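Peptide-binding protein (Photobacterium damsela subsp. piscicida, PDB 6SQX) is a secreted NlpC/P60 endopeptidase that cleaves the peptidoglycan of potentially competing bacteria, probably by a cysteine-type peptidase mechanism. Local coordinates at residues Q74-Y79 and N88-L93; H114-W118 and T156-F160; N147-V151 and G317-N321; K196-I201 and V210-I215; A416-V420 and R431-G435. One frame throughout, in Å; residues are numbered along the deposited sequence.

Interactions 1 to 4 are grouped around the SH3-like part of the chain. Interaction 5 lies apart, its centre about 33 Å from those of interactions 1 and 4. Interaction 1 touches interaction 4 through Ile90 and Leu200. Interaction 2 also leans on interaction 4, where the indole of Trp198 meets the backbone of Thr156 and Ser157. Interactions 3 and 4, with centres about 13 Å apart, touch where Val151 packs on Val210 and where Asn147 N probably bonds Ser214 O. Interaction 3 reaches into the NlpC/P60 region at 317-321, just ahead of Cys324, which is oxidised to cysteinesulfonic acid. Interaction 5 closes a hairpin whose first segment belongs to the same NlpC/P60 region.

Interaction 1: Q74-Y79 and N88-L93; sequences QNDFYY and NNILKL
Ile90 N donates to Asn75 O at 2.9 Å in a nearly straight bond (175°). Phe77 and Asn88 form the hydrogen-bonded pair of this short antiparallel hairpin. Phe77 N donates to Asn88 O, and Asn88 N returns to Phe77 O. Asp76 and Asn89 are the non-hydrogen-bonded pair beside it. A water links their side chains, donating to Asp76 OD1 at 2.6 Å and accepting from Asn89 ND2. A second water joins Asn75 O to Leu91 N.

Asn89 is also the N-cap of the helix that follows. Its CG is anti to the backbone N (chi1 -178°), and OD1 accepts from Lys92 N at 2.9 Å. Asn89 thus ends the strand and caps the helix that starts at Ile90.

Phe77 packs on Ile90 and Leu93. Its CB lies 3.6 Å from Ile90 CG1. Its CD2 is 4.2 Å from Leu93 CD1, and these two side chains cross at about a right angle. An amide meets a ring nearby: Asn88 ND2 comes within 3.3 Å of Tyr79 CE2, with the two planes 84° apart. A methyl meets a carbonyl where Ile90 CD1 packs 3.3 Å from Gln74 O. That buried carbonyl has no polar partner in the model.

The hairpin of strands 76-78 and 87-89 leads into helix 90-102. Phe77 and Ile90 lie against both Lys202 of strand 198-203 and Leu207 of strand 206-211, while Leu93 also touches Leu207. Tyr79 stacks on Tyr345.

Interaction 2: H114-W118 and T156-F160; sequences HTSNW and TSDAF
An ST turn at Thr156 shapes the loop that meets His114 and Trp118. Thr156 OG1 accepts from Asp158 N at 3.0 Å. The contact is loop against loop, and it joins the approach to helix 118-126 to the segment between strands 149-152 and 177-181.

One hydrogen bond ties the two loops. His114 NE2 donates to Ala159 O at 2.7 Å, in the carbonyl plane and almost in the plane of the imidazole. The N-H angle is 145°, so the bond is somewhat bent. The direction places a proton on NE2. Asp158 OD2 also stands at the edge of the imidazole, 3.5 Å from His114 CE1. The carboxylate could favour some positive charge on the ring, but the charge is not seen.

The imidazole lies over the indole of Trp118, with His114 ND1 above its centre. This fixes the face of the histidine. Ala159 O holds its edge, with Asp158 OD2 close by. Asp158 OD1 accepts from Ala159 N and from Lys109 N. Phe160 meets the ring of Tyr101 as well. Trp118 CZ2 arrives at the edge of the Phe160 ring, 4.3 Å from CD2.

Interaction 3: N147-V151 and G317-N321; sequences NNAQV and GMDFN. With EDO (1,2-ethanediol), chain N.
Gln150 reaches Asp319 and Phe320 because its chain runs extended beyond CG (chi2 -172°), then turns its amide at the end. Phe320 brings its ring to meet it with CG beside the backbone N and anti to the carbonyl carbon (chi1 -58°).

Gln150 CG sits over one face of the phenyl ring, 4.0 Å from its centroid. This is a CH-pi contact. On the opposite face lies C2 of a 1,2-ethanediol molecule, 3.3 Å from Phe320 CD2, probably from the crystallisation liquor. The ring is thus sandwiched between a methylene group and the diol. Its edge points at Ala149 N, while Asn148 CB packs 3.7 Å from Phe320 CE1.

The polar end of Gln150 holds the loop backbone. Asp319 N donates to Gln150 OE1 at 2.9 Å. The donor stands above the carbonyl plane, away from a lone-pair direction. A water bridges Gln150 NE2, at 3.2 Å, to Asp319 OD1. The other carboxylate oxygen, OD2, bonds Tyr171 OH. Asn148 ND2 donates to the diol O1 at 3.1 Å and also to Ile252 O. Within the loop, Phe320 N bonds Gly317 O.

Strand 149-152 pairs with strand 177-181, while loop 317-321 belongs to the NlpC/P60 region and runs toward Cys324. Cys324, found oxidised to cysteinesulfonic acid, is probably the family's nucleophile. The contact ties the loop to the SH3-like part. One side chain uses both apolar and polar groups to hold this loop: methylene against the ring, amide oxygen on the backbone.

Interaction 4: K196-I201 and V210-I215; sequences KKWTLI and VPTSSI
Backbone bonds between Thr199 and Val210 define this antiparallel hairpin. Thr199 N donates to Val210 O at 2.9 Å, and Val210 N returns to Thr199 O at 3.0 Å. Trp198 and Pro211 form the adjoining non-hydrogen-bonded pair, their CA atoms 4.5 Å apart. Beyond it, Thr212 N donates to Lys197 O. Trp198 CA and Pro211 CA make CH contacts to Val210 O and Lys197 O.

Side-chain hydroxyls extend the polar set. Thr212 OG1 donates to Lys196 O at 2.8 Å. Thr199 OG1 lies 2.9 Å from Thr212 OG1, and the two side chains cross at about a right angle. A water joins Lys197 O to Ser213 N.

Apolar contacts fall into two groups. Ile201 CD1 rests 3.8 Å from Val210 CG1 and also meets Ile215 CG2. The torsion of Ile201 puts CG1 between the backbone N and the carbonyl carbon (chi1 67°). With chi2 extended beyond it, CD1 reaches both Val210 methyls. On the other side, Trp198 CZ3 meets Pro211 CD at 4.0 Å.

Strands 198-203 and 206-211 belong to the SH3-like sheet, with Val210 also packing on Ala149 and Val151. Thr212 binds two successive carbonyls, Lys197 O through its N-H and Lys196 O through its hydroxyl. This double bond to one neighbour holds the strand end as the 3-10 segment begins.

Interaction 5: A416-V420 and R431-G435; sequences APWGV and RALVG. With EDO (1,2-ethanediol), chain J.
Segments 416-420 and 431-435 run antiparallel, 164° apart in direction, bonded from Ala432 N to Val420 O (2.8 Å), Val420 N to Ala432 O, Val434 N to Trp418 O and Gly435 N to Pro417 O. Gly419 and Leu433 form the non-hydrogen-bonded pair, their CA atoms only 4.1 Å apart, and Gly419, without a side chain, lets its CA sit 3.0 Å from Ala432 O.

Trp418 carries the side-chain contact. Its chi1 of 175° turns CG to the side of the carbonyl carbon, and the indole runs beside Leu433, pointing the same way. Leu433 CD2 comes 3.5 Å from Trp418 NE1. The far side of the indole, at CE3, comes 4.0 Å from Gly435 CA. The Pro417 and Val434 side chains meet at a slant, Pro417 CG 3.7 Å from Val434 CG1. Arg431 CD lies near Gly419 O and Val420 O, while its guanidinium NH1 bonds Gln429 OE1.

A 1,2-ethanediol, probably from the crystallisation liquor, binds the backbone of Gly419. Both hydroxyls donate to Gly419 O, O2 at 2.9 Å, and O1 also accepts from Gly419 N.

Strands 419-424 and 429-433 are the inner pair of a four-stranded sheet. Strand 23-25 lies next to strand 429-433, with Ile24 bonding the backbone of Arg431 and Leu433. Strand 457-459 flanks strand 419-424. Trp418 also meets Phe173 edge-to-face, and Gly435 bonds Tyr313 through the backbone.

Interaction 1: Q74-Y79 and N88-L93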
# COMPACT_ATOMS: atom_id res chain seq x y z
N GLN A 74 -3.28 -12.63 -19.53
CA GLN A 74 -2.04 -11.86 -19.60
C GLN A 74 -2.20 -10.49 -20.26
O GLN A 74 -1.24 -9.71 -20.25
CB GLN A 74 -0.94 -12.63 -20.34
CG GLN A 74 -0.39 -13.85 -19.60
CD GLN A 74 0.56 -14.60 -20.48
OE1 GLN A 74 0.20 -14.98 -21.60
NE2 GLN A 74 1.79 -14.79 -20.02
N ASN A 75 -3.38 -10.18 -20.80
CA ASN A 75 -3.59 -8.95 -21.58
C ASN A 75 -4.30 -7.84 -20.81
O ASN A 75 -4.16 -6.66 -21.18
CB ASN A 75 -4.35 -9.27 -22.87
CG ASN A 75 -3.61 -10.26 -23.71
OD1 ASN A 75 -2.57 -9.94 -24.28
ND2 ASN A 75 -4.13 -11.49 -23.79
N ASP A 76 -5.08 -8.21 -19.80
CA ASP A 76 -5.98 -7.30 -19.11
C ASP A 76 -5.55 -7.20 -17.65
O ASP A 76 -5.24 -8.22 -17.02
CB ASP A 76 -7.43 -7.86 -19.13
CG ASP A 76 -7.98 -8.07 -20.55
OD1 ASP A 76 -7.49 -7.38 -21.48
OD2 ASP A 76 -8.90 -8.91 -20.70
N PHE A 77 -5.57 -5.98 -17.12
CA PHE A 77 -5.21 -5.72 -15.73
C PHE A 77 -6.31 -4.92 -15.05
O PHE A 77 -6.75 -3.89 -15.58
CB PHE A 77 -3.86 -4.98 -15.63
CG PHE A 77 -3.62 -4.37 -14.27
CD1 PHE A 77 -3.38 -5.18 -13.15
CD2 PHE A 77 -3.67 -3.00 -14.11
CE1 PHE A 77 -3.17 -4.62 -11.87
CE2 PHE A 77 -3.48 -2.43 -12.83
CZ PHE A 77 -3.24 -3.25 -11.73
N TYR A 78 -6.74 -5.37 -13.87
CA TYR A 78 -7.78 -4.71 -13.09
C TYR A 78 -7.19 -4.11 -11.82
O TYR A 78 -6.58 -4.84 -11.04
CB TYR A 78 -8.83 -5.75 -12.66
CG TYR A 78 -9.62 -6.29 -13.82
CD1 TYR A 78 -9.07 -7.26 -14.68
CD2 TYR A 78 -10.91 -5.82 -14.08
CE1 TYR A 78 -9.80 -7.74 -15.79
CE2 TYR A 78 -11.66 -6.31 -15.17
CZ TYR A 78 -11.09 -7.24 -16.03
OH TYR A 78 -11.82 -7.71 -17.10
N TYR A 79 -7.44 -2.83 -11.55
CA TYR A 79 -7.12 -2.34 -10.20
C TYR A 79 -7.99 -3.01 -9.15
O TYR A 79 -7.57 -3.14 -7.99
CB TYR A 79 -7.29 -0.82 -10.11
CG TYR A 79 -6.27 -0.10 -10.93
CD1 TYR A 79 -4.94 -0.03 -10.51
CD2 TYR A 79 -6.62 0.50 -12.14
CE1 TYR A 79 -3.98 0.60 -11.28
CE2 TYR A 79 -5.66 1.17 -12.92
CZ TYR A 79 -4.33 1.22 -12.47
OH TYR A 79 -3.35 1.83 -13.22
N ASN A 88 -7.97 -2.39 -17.64
CA ASN A 88 -6.97 -1.71 -18.45
C ASN A 88 -6.30 -2.70 -19.39
O ASN A 88 -6.08 -3.85 -19.03
CB ASN A 88 -5.88 -1.10 -17.56
CG ASN A 88 -6.41 0.00 -16.66
OD1 ASN A 88 -6.37 1.19 -17.02
ND2 ASN A 88 -6.92 -0.38 -15.49
N ASN A 89 -5.94 -2.23 -20.59
CA ASN A 89 -5.10 -3.02 -21.48
C ASN A 89 -3.62 -2.87 -21.10
O ASN A 89 -3.09 -1.75 -21.06
CB ASN A 89 -5.34 -2.58 -22.93
CG ASN A 89 -4.55 -3.38 -23.92
OD1 ASN A 89 -3.43 -3.03 -24.27
ND2 ASN A 89 -5.14 -4.48 -24.40
N ILE A 90 -2.95 -4.00 -20.82
CA ILE A 90 -1.59 -3.97 -20.28
C ILE A 90 -0.62 -3.38 -21.28
O ILE A 90 0.21 -2.52 -20.93
CB ILE A 90 -1.13 -5.36 -19.80
CG1 ILE A 90 -2.00 -5.78 -18.60
CG2 ILE A 90 0.40 -5.38 -19.51
CD1 ILE A 90 -1.82 -7.22 -18.12
N LEU A 91 -0.73 -3.78 -22.56
CA LEU A 91 0.21 -3.27 -23.56
C LEU A 91 0.06 -1.75 -23.72
O LEU A 91 1.06 -1.02 -23.82
CB LEU A 91 0.02 -4.00 -24.89
CG LEU A 91 0.95 -3.63 -26.05
CD1 LEU A 91 2.43 -3.81 -25.61
CD2 LEU A 91 0.60 -4.51 -27.26
N LYS A 92 -1.18 -1.25 -23.69
CA LYS A 92 -1.39 0.20 -23.74
C LYS A 92 -0.72 0.89 -22.55
O LYS A 92 -0.04 1.91 -22.72
CB LYS A 92 -2.89 0.52 -23.78
CG LYS A 92 -3.21 2.01 -23.73
CD LYS A 92 -4.72 2.25 -23.57
CE LYS A 92 -5.10 3.71 -23.82
NZ LYS A 92 -4.31 4.68 -23.01
N LEU A 93 -0.92 0.35 -21.34
CA LEU A 93 -0.30 0.95 -20.16
C LEU A 93 1.22 0.97 -20.28
O LEU A 93 1.87 1.93 -19.86
CB LEU A 93 -0.73 0.23 -18.88
CG LEU A 93 -2.17 0.45 -18.37
CD1 LEU A 93 -2.41 -0.32 -17.04
CD2 LEU A 93 -2.53 1.92 -18.18
O HOH W 1 -2.33 -6.04 -23.23
O HOH W 2 -7.61 -5.19 -22.84

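Interaction 2: H114-W118 and T156-F160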
# COMPACT_ATOMS: atom_id res chain seq x y z
N HIS A 114 19.06 13.06 -15.74
CA HIS A 114 19.01 11.98 -16.72
C HIS A 114 19.54 12.44 -18.07
O HIS A 114 19.31 13.57 -18.51
CB HIS A 114 17.58 11.50 -16.90
CG HIS A 114 17.16 10.50 -15.87
ND1 HIS A 114 17.78 9.27 -15.73
CD2 HIS A 114 16.17 10.52 -14.94
CE1 HIS A 114 17.21 8.60 -14.75
NE2 HIS A 114 16.24 9.34 -14.24
N THR A 115 20.26 11.54 -18.73
CA THR A 115 20.60 11.76 -20.13
C THR A 115 19.33 11.86 -20.96
O THR A 115 18.28 11.32 -20.61
CB THR A 115 21.46 10.59 -20.62
OG1 THR A 115 20.68 9.39 -20.59
CG2 THR A 115 22.67 10.41 -19.69
N SER A 116 19.43 12.58 -22.08
CA SER A 116 18.27 12.87 -22.91
C SER A 116 17.63 11.61 -23.50
O SER A 116 16.43 11.63 -23.81
CB SER A 116 18.67 13.82 -24.03
OG SER A 116 19.84 13.33 -24.67
N ASN A 117 18.39 10.53 -23.65
CA ASN A 117 17.91 9.32 -24.30
C ASN A 117 17.77 8.14 -23.34
O ASN A 117 17.75 6.99 -23.79
CB ASN A 117 18.88 8.95 -25.41
CG ASN A 117 20.24 8.53 -24.86
OD1 ASN A 117 20.58 8.83 -23.70
ND2 ASN A 117 21.01 7.81 -25.67
N TRP A 118 17.70 8.39 -22.03
CA TRP A 118 17.87 7.29 -21.08
C TRP A 118 16.74 6.26 -21.15
O TRP A 118 16.97 5.10 -20.80
CB TRP A 118 18.04 7.82 -19.66
CG TRP A 118 16.76 8.10 -18.99
CD1 TRP A 118 15.92 9.15 -19.23
CD2 TRP A 118 16.14 7.31 -17.96
NE1 TRP A 118 14.82 9.06 -18.40
CE2 TRP A 118 14.93 7.94 -17.62
CE3 TRP A 118 16.51 6.13 -17.28
CZ2 TRP A 118 14.06 7.43 -16.64
CZ3 TRP A 118 15.66 5.64 -16.30
CH2 TRP A 118 14.45 6.28 -15.99
N THR A 156 13.81 -1.09 -14.34
CA THR A 156 15.04 -0.41 -13.96
C THR A 156 14.98 -0.12 -12.47
O THR A 156 13.91 0.15 -11.92
CB THR A 156 15.26 0.92 -14.72
OG1 THR A 156 16.51 1.54 -14.35
CG2 THR A 156 14.12 1.89 -14.46
N SER A 157 16.15 -0.22 -11.83
CA SER A 157 16.31 0.21 -10.46
C SER A 157 16.66 1.69 -10.36
O SER A 157 16.69 2.24 -9.25
CB SER A 157 17.37 -0.63 -9.74
OG SER A 157 18.60 -0.56 -10.43
N ASP A 158 16.91 2.33 -11.49
CA ASP A 158 17.22 3.75 -11.48
C ASP A 158 15.94 4.52 -11.22
O ASP A 158 14.84 4.02 -11.48
CB ASP A 158 17.79 4.15 -12.83
CG ASP A 158 18.63 5.43 -12.76
OD1 ASP A 158 18.77 6.00 -11.64
OD2 ASP A 158 19.16 5.88 -13.81
N ALA A 159 16.08 5.70 -10.62
CA ALA A 159 14.95 6.52 -10.19
C ALA A 159 14.58 7.53 -11.26
O ALA A 159 15.39 7.87 -12.13
CB ALA A 159 15.31 7.28 -8.91
N PHE A 160 13.34 8.04 -11.14
CA PHE A 160 12.96 9.31 -11.79
C PHE A 160 12.45 10.23 -10.69
O PHE A 160 11.33 10.02 -10.19
CB PHE A 160 11.88 9.14 -12.87
CG PHE A 160 11.56 10.44 -13.57
CD1 PHE A 160 10.65 11.34 -13.04
CD2 PHE A 160 12.20 10.77 -14.74
CE1 PHE A 160 10.38 12.55 -13.65
CE2 PHE A 160 11.94 11.99 -15.37
CZ PHE A 160 11.02 12.88 -14.81

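Interaction 3: N147-V151 and G317-N321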
# COMPACT_ATOMS: atom_id res chain seq x y z
N ASN A 147 10.90 -13.44 -3.38
CA ASN A 147 11.61 -12.47 -2.55
C ASN A 147 10.81 -11.17 -2.52
O ASN A 147 10.23 -10.78 -3.54
CB ASN A 147 13.01 -12.17 -3.11
CG ASN A 147 13.97 -13.32 -2.90
OD1 ASN A 147 14.12 -13.83 -1.78
ND2 ASN A 147 14.67 -13.71 -3.96
N ASN A 148 10.74 -10.52 -1.36
CA ASN A 148 9.99 -9.26 -1.28
C ASN A 148 10.48 -8.36 -2.41
O ASN A 148 11.68 -8.25 -2.66
CB ASN A 148 10.25 -8.57 0.06
CG ASN A 148 9.88 -9.45 1.24
OD1 ASN A 148 8.82 -10.05 1.30
ND2 ASN A 148 10.80 -9.53 2.21
N ALA A 149 9.54 -7.73 -3.13
CA ALA A 149 9.90 -7.06 -4.37
C ALA A 149 9.38 -5.63 -4.43
O ALA A 149 8.21 -5.37 -4.08
CB ALA A 149 9.36 -7.88 -5.55
N GLN A 150 10.22 -4.72 -4.90
CA GLN A 150 9.77 -3.37 -5.26
C GLN A 150 9.31 -3.37 -6.71
O GLN A 150 10.13 -3.57 -7.62
CB GLN A 150 10.90 -2.36 -5.05
CG GLN A 150 11.22 -2.24 -3.53
CD GLN A 150 12.16 -1.16 -3.21
OE1 GLN A 150 11.81 0.01 -3.21
NE2 GLN A 150 13.41 -1.54 -2.96
N VAL A 151 8.00 -3.19 -6.91
CA VAL A 151 7.43 -3.22 -8.25
C VAL A 151 7.70 -1.87 -8.88
O VAL A 151 7.45 -0.80 -8.27
CB VAL A 151 5.92 -3.51 -8.20
CG1 VAL A 151 5.34 -3.53 -9.66
CG2 VAL A 151 5.67 -4.84 -7.49
N GLY A 317 5.84 2.47 -1.73
CA GLY A 317 6.49 1.35 -1.06
C GLY A 317 8.00 1.41 -1.12
O GLY A 317 8.66 0.39 -0.85
N MET A 318 8.57 2.57 -1.46
CA MET A 318 10.03 2.75 -1.56
C MET A 318 10.76 2.16 -0.36
O MET A 318 10.49 2.49 0.80
CB MET A 318 10.38 4.25 -1.65
CG MET A 318 11.80 4.56 -2.09
SD MET A 318 12.03 4.33 -3.86
CE MET A 318 13.62 5.19 -4.09
N ASP A 319 11.72 1.30 -0.66
CA ASP A 319 12.58 0.68 0.36
C ASP A 319 11.78 -0.13 1.37
O ASP A 319 12.26 -0.37 2.50
CB ASP A 319 13.47 1.72 1.03
CG ASP A 319 14.57 2.21 0.08
OD1 ASP A 319 15.18 1.35 -0.60
OD2 ASP A 319 14.84 3.44 0.00
N PHE A 320 10.59 -0.62 0.97
CA PHE A 320 9.74 -1.48 1.78
C PHE A 320 9.08 -0.74 2.93
O PHE A 320 8.49 -1.38 3.82
CB PHE A 320 10.43 -2.78 2.19
CG PHE A 320 10.89 -3.57 0.99
CD1 PHE A 320 9.96 -4.26 0.22
CD2 PHE A 320 12.22 -3.58 0.60
CE1 PHE A 320 10.37 -5.01 -0.91
CE2 PHE A 320 12.66 -4.33 -0.51
CZ PHE A 320 11.74 -5.05 -1.27
N ASN A 321 9.10 0.59 2.87
CA ASN A 321 8.31 1.44 3.78
C ASN A 321 7.05 1.91 3.05
O ASN A 321 7.13 2.32 1.89
CB ASN A 321 9.14 2.65 4.24
CG ASN A 321 10.31 2.24 5.11
OD1 ASN A 321 10.19 1.30 5.91
ND2 ASN A 321 11.45 2.90 4.92
C1 EDO N . 13.84 -6.82 2.02
O1 EDO N . 13.47 -8.14 1.63
C2 EDO N . 12.61 -6.15 2.62
O2 EDO N . 12.36 -6.63 3.93
O HOH W 3 15.43 0.94 -3.29

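Interaction 4: K196-I201 and V210-I215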
# COMPACT_ATOMS: atom_id res chain seq x y z
N LYS A 196 16.55 -10.70 -19.66
CA LYS A 196 15.98 -11.68 -18.75
C LYS A 196 16.05 -11.27 -17.29
O LYS A 196 15.57 -12.03 -16.42
CB LYS A 196 16.55 -13.09 -18.92
CG LYS A 196 16.40 -13.60 -20.36
CD LYS A 196 16.79 -15.07 -20.50
CE LYS A 196 16.82 -15.47 -21.98
NZ LYS A 196 15.49 -15.24 -22.63
N LYS A 197 16.58 -10.08 -16.99
CA LYS A 197 16.74 -9.71 -15.59
C LYS A 197 15.46 -9.22 -14.93
O LYS A 197 15.41 -9.15 -13.71
CB LYS A 197 17.83 -8.65 -15.45
CG LYS A 197 19.21 -9.13 -15.89
CD LYS A 197 20.25 -8.02 -15.77
CE LYS A 197 21.67 -8.50 -16.02
NZ LYS A 197 22.65 -7.42 -15.72
N TRP A 198 14.45 -8.83 -15.72
CA TRP A 198 13.21 -8.27 -15.20
C TRP A 198 12.01 -9.00 -15.78
O TRP A 198 12.03 -9.41 -16.94
CB TRP A 198 13.09 -6.80 -15.58
CG TRP A 198 14.13 -5.93 -14.97
CD1 TRP A 198 15.37 -5.65 -15.49
CD2 TRP A 198 14.03 -5.19 -13.74
NE1 TRP A 198 16.05 -4.79 -14.65
CE2 TRP A 198 15.26 -4.50 -13.57
CE3 TRP A 198 13.03 -5.06 -12.76
CZ2 TRP A 198 15.50 -3.68 -12.47
CZ3 TRP A 198 13.27 -4.24 -11.66
CH2 TRP A 198 14.50 -3.59 -11.51
N THR A 199 10.95 -9.12 -14.98
CA THR A 199 9.70 -9.74 -15.42
C THR A 199 8.55 -8.81 -15.09
O THR A 199 8.49 -8.27 -13.98
CB THR A 199 9.52 -11.12 -14.78
OG1 THR A 199 10.58 -11.97 -15.22
CG2 THR A 199 8.19 -11.76 -15.21
N LEU A 200 7.66 -8.60 -16.06
CA LEU A 200 6.45 -7.82 -15.86
C LEU A 200 5.41 -8.76 -15.28
O LEU A 200 5.18 -9.85 -15.82
CB LEU A 200 5.96 -7.33 -17.23
CG LEU A 200 4.65 -6.50 -17.21
CD1 LEU A 200 4.68 -5.23 -16.30
CD2 LEU A 200 4.20 -6.15 -18.64
N ILE A 201 4.83 -8.39 -14.12
CA ILE A 201 3.90 -9.23 -13.38
C ILE A 201 2.67 -8.43 -12.98
O ILE A 201 2.66 -7.19 -13.05
CB ILE A 201 4.56 -9.81 -12.10
CG1 ILE A 201 4.88 -8.68 -11.06
CG2 ILE A 201 5.84 -10.55 -12.49
CD1 ILE A 201 5.23 -9.19 -9.69
N VAL A 210 9.51 -6.48 -11.86
CA VAL A 210 10.29 -6.90 -10.69
C VAL A 210 11.48 -7.70 -11.18
O VAL A 210 11.46 -8.22 -12.30
CB VAL A 210 9.46 -7.79 -9.73
CG1 VAL A 210 8.28 -7.01 -9.10
CG2 VAL A 210 9.02 -9.07 -10.48
N PRO A 211 12.52 -7.83 -10.38
CA PRO A 211 13.64 -8.70 -10.77
C PRO A 211 13.14 -10.12 -11.01
O PRO A 211 12.33 -10.65 -10.25
CB PRO A 211 14.56 -8.66 -9.55
CG PRO A 211 14.21 -7.33 -8.90
CD PRO A 211 12.74 -7.22 -9.06
N THR A 212 13.63 -10.72 -12.10
CA THR A 212 13.23 -12.09 -12.39
C THR A 212 13.54 -13.04 -11.23
O THR A 212 12.77 -13.97 -10.95
CB THR A 212 13.87 -12.54 -13.69
OG1 THR A 212 13.41 -11.67 -14.73
CG2 THR A 212 13.55 -14.03 -14.03
N SER A 213 14.64 -12.80 -10.51
CA SER A 213 14.98 -13.66 -9.39
C SER A 213 13.98 -13.57 -8.24
O SER A 213 14.04 -14.39 -7.32
CB SER A 213 16.38 -13.30 -8.89
OG SER A 213 16.44 -11.94 -8.49
N SER A 214 13.09 -12.59 -8.24
CA SER A 214 12.14 -12.43 -7.14
C SER A 214 10.84 -13.18 -7.36
O SER A 214 9.98 -13.19 -6.47
CB SER A 214 11.85 -10.94 -6.90
OG SER A 214 10.86 -10.46 -7.79
N ILE A 215 10.67 -13.82 -8.52
CA ILE A 215 9.43 -14.51 -8.84
C ILE A 215 9.71 -15.90 -9.39
O ILE A 215 10.83 -16.23 -9.80
CB ILE A 215 8.55 -13.67 -9.83
CG1 ILE A 215 9.30 -13.22 -11.11
CG2 ILE A 215 8.10 -12.38 -9.12
CD1 ILE A 215 9.48 -14.27 -12.15
O HOH W 4 16.84 -11.19 -11.89

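Interaction 5: A416-V420 and R431-G435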
# COMPACT_ATOMS: atom_id res chain seq x y z
N ALA A 416 -0.20 7.45 7.02
CA ALA A 416 1.19 7.67 6.66
C ALA A 416 1.21 8.92 5.79
O ALA A 416 0.96 8.85 4.58
CB ALA A 416 1.78 6.48 5.88
N PRO A 417 1.46 10.09 6.37
CA PRO A 417 1.53 11.32 5.58
C PRO A 417 2.98 11.72 5.32
O PRO A 417 3.84 11.49 6.18
CB PRO A 417 0.88 12.35 6.50
CG PRO A 417 1.30 11.90 7.91
CD PRO A 417 1.41 10.35 7.82
N TRP A 418 3.27 12.37 4.20
CA TRP A 418 4.58 12.94 3.99
C TRP A 418 4.68 14.30 4.65
O TRP A 418 5.53 14.52 5.51
CB TRP A 418 4.91 13.06 2.49
CG TRP A 418 6.21 13.76 2.29
CD1 TRP A 418 6.42 15.02 1.83
CD2 TRP A 418 7.50 13.23 2.65
NE1 TRP A 418 7.78 15.32 1.83
CE2 TRP A 418 8.46 14.24 2.37
CE3 TRP A 418 7.94 12.02 3.21
CZ2 TRP A 418 9.82 14.05 2.56
CZ3 TRP A 418 9.29 11.84 3.43
CH2 TRP A 418 10.22 12.86 3.11
N GLY A 419 3.82 15.24 4.28
CA GLY A 419 3.86 16.56 4.88
C GLY A 419 2.65 17.36 4.46
O GLY A 419 2.02 17.08 3.43
N VAL A 420 2.33 18.34 5.24
CA VAL A 420 1.17 19.17 4.92
C VAL A 420 1.63 20.36 4.09
O VAL A 420 2.67 20.98 4.39
CB VAL A 420 0.47 19.66 6.20
CG1 VAL A 420 -0.83 20.42 5.84
CG2 VAL A 420 0.19 18.46 7.11
N ARG A 431 6.47 22.52 2.83
CA ARG A 431 5.86 21.36 3.48
C ARG A 431 6.15 21.41 4.97
O ARG A 431 7.28 21.67 5.38
CB ARG A 431 6.37 20.00 2.94
CG ARG A 431 6.01 19.75 1.47
CD ARG A 431 4.49 19.47 1.30
NE ARG A 431 4.18 19.12 -0.08
CZ ARG A 431 4.03 20.02 -1.06
NH1 ARG A 431 4.16 21.32 -0.82
NH2 ARG A 431 3.71 19.60 -2.29
N ALA A 432 5.13 21.10 5.76
CA ALA A 432 5.31 20.80 7.19
C ALA A 432 5.50 19.29 7.23
O ALA A 432 4.55 18.52 7.08
CB ALA A 432 4.09 21.23 8.00
N LEU A 433 6.76 18.86 7.40
CA LEU A 433 7.11 17.45 7.26
C LEU A 433 6.70 16.61 8.46
O LEU A 433 6.96 16.98 9.63
CB LEU A 433 8.62 17.28 7.11
CG LEU A 433 9.32 17.86 5.88
CD1 LEU A 433 10.80 17.46 6.00
CD2 LEU A 433 8.71 17.30 4.58
N VAL A 434 6.13 15.45 8.17
CA VAL A 434 5.83 14.40 9.14
C VAL A 434 6.68 13.19 8.79
O VAL A 434 7.66 12.88 9.47
CB VAL A 434 4.32 14.10 9.17
CG1 VAL A 434 4.02 12.95 10.17
CG2 VAL A 434 3.58 15.38 9.55
N GLY A 435 6.38 12.53 7.68
CA GLY A 435 7.33 11.60 7.10
C GLY A 435 7.39 10.23 7.75
O GLY A 435 8.37 9.50 7.53
C1 EDO J . -0.28 14.34 4.08
O1 EDO J . 0.88 14.18 3.24
C2 EDO J . -1.36 15.23 3.49
O2 EDO J . -0.81 16.54 3.26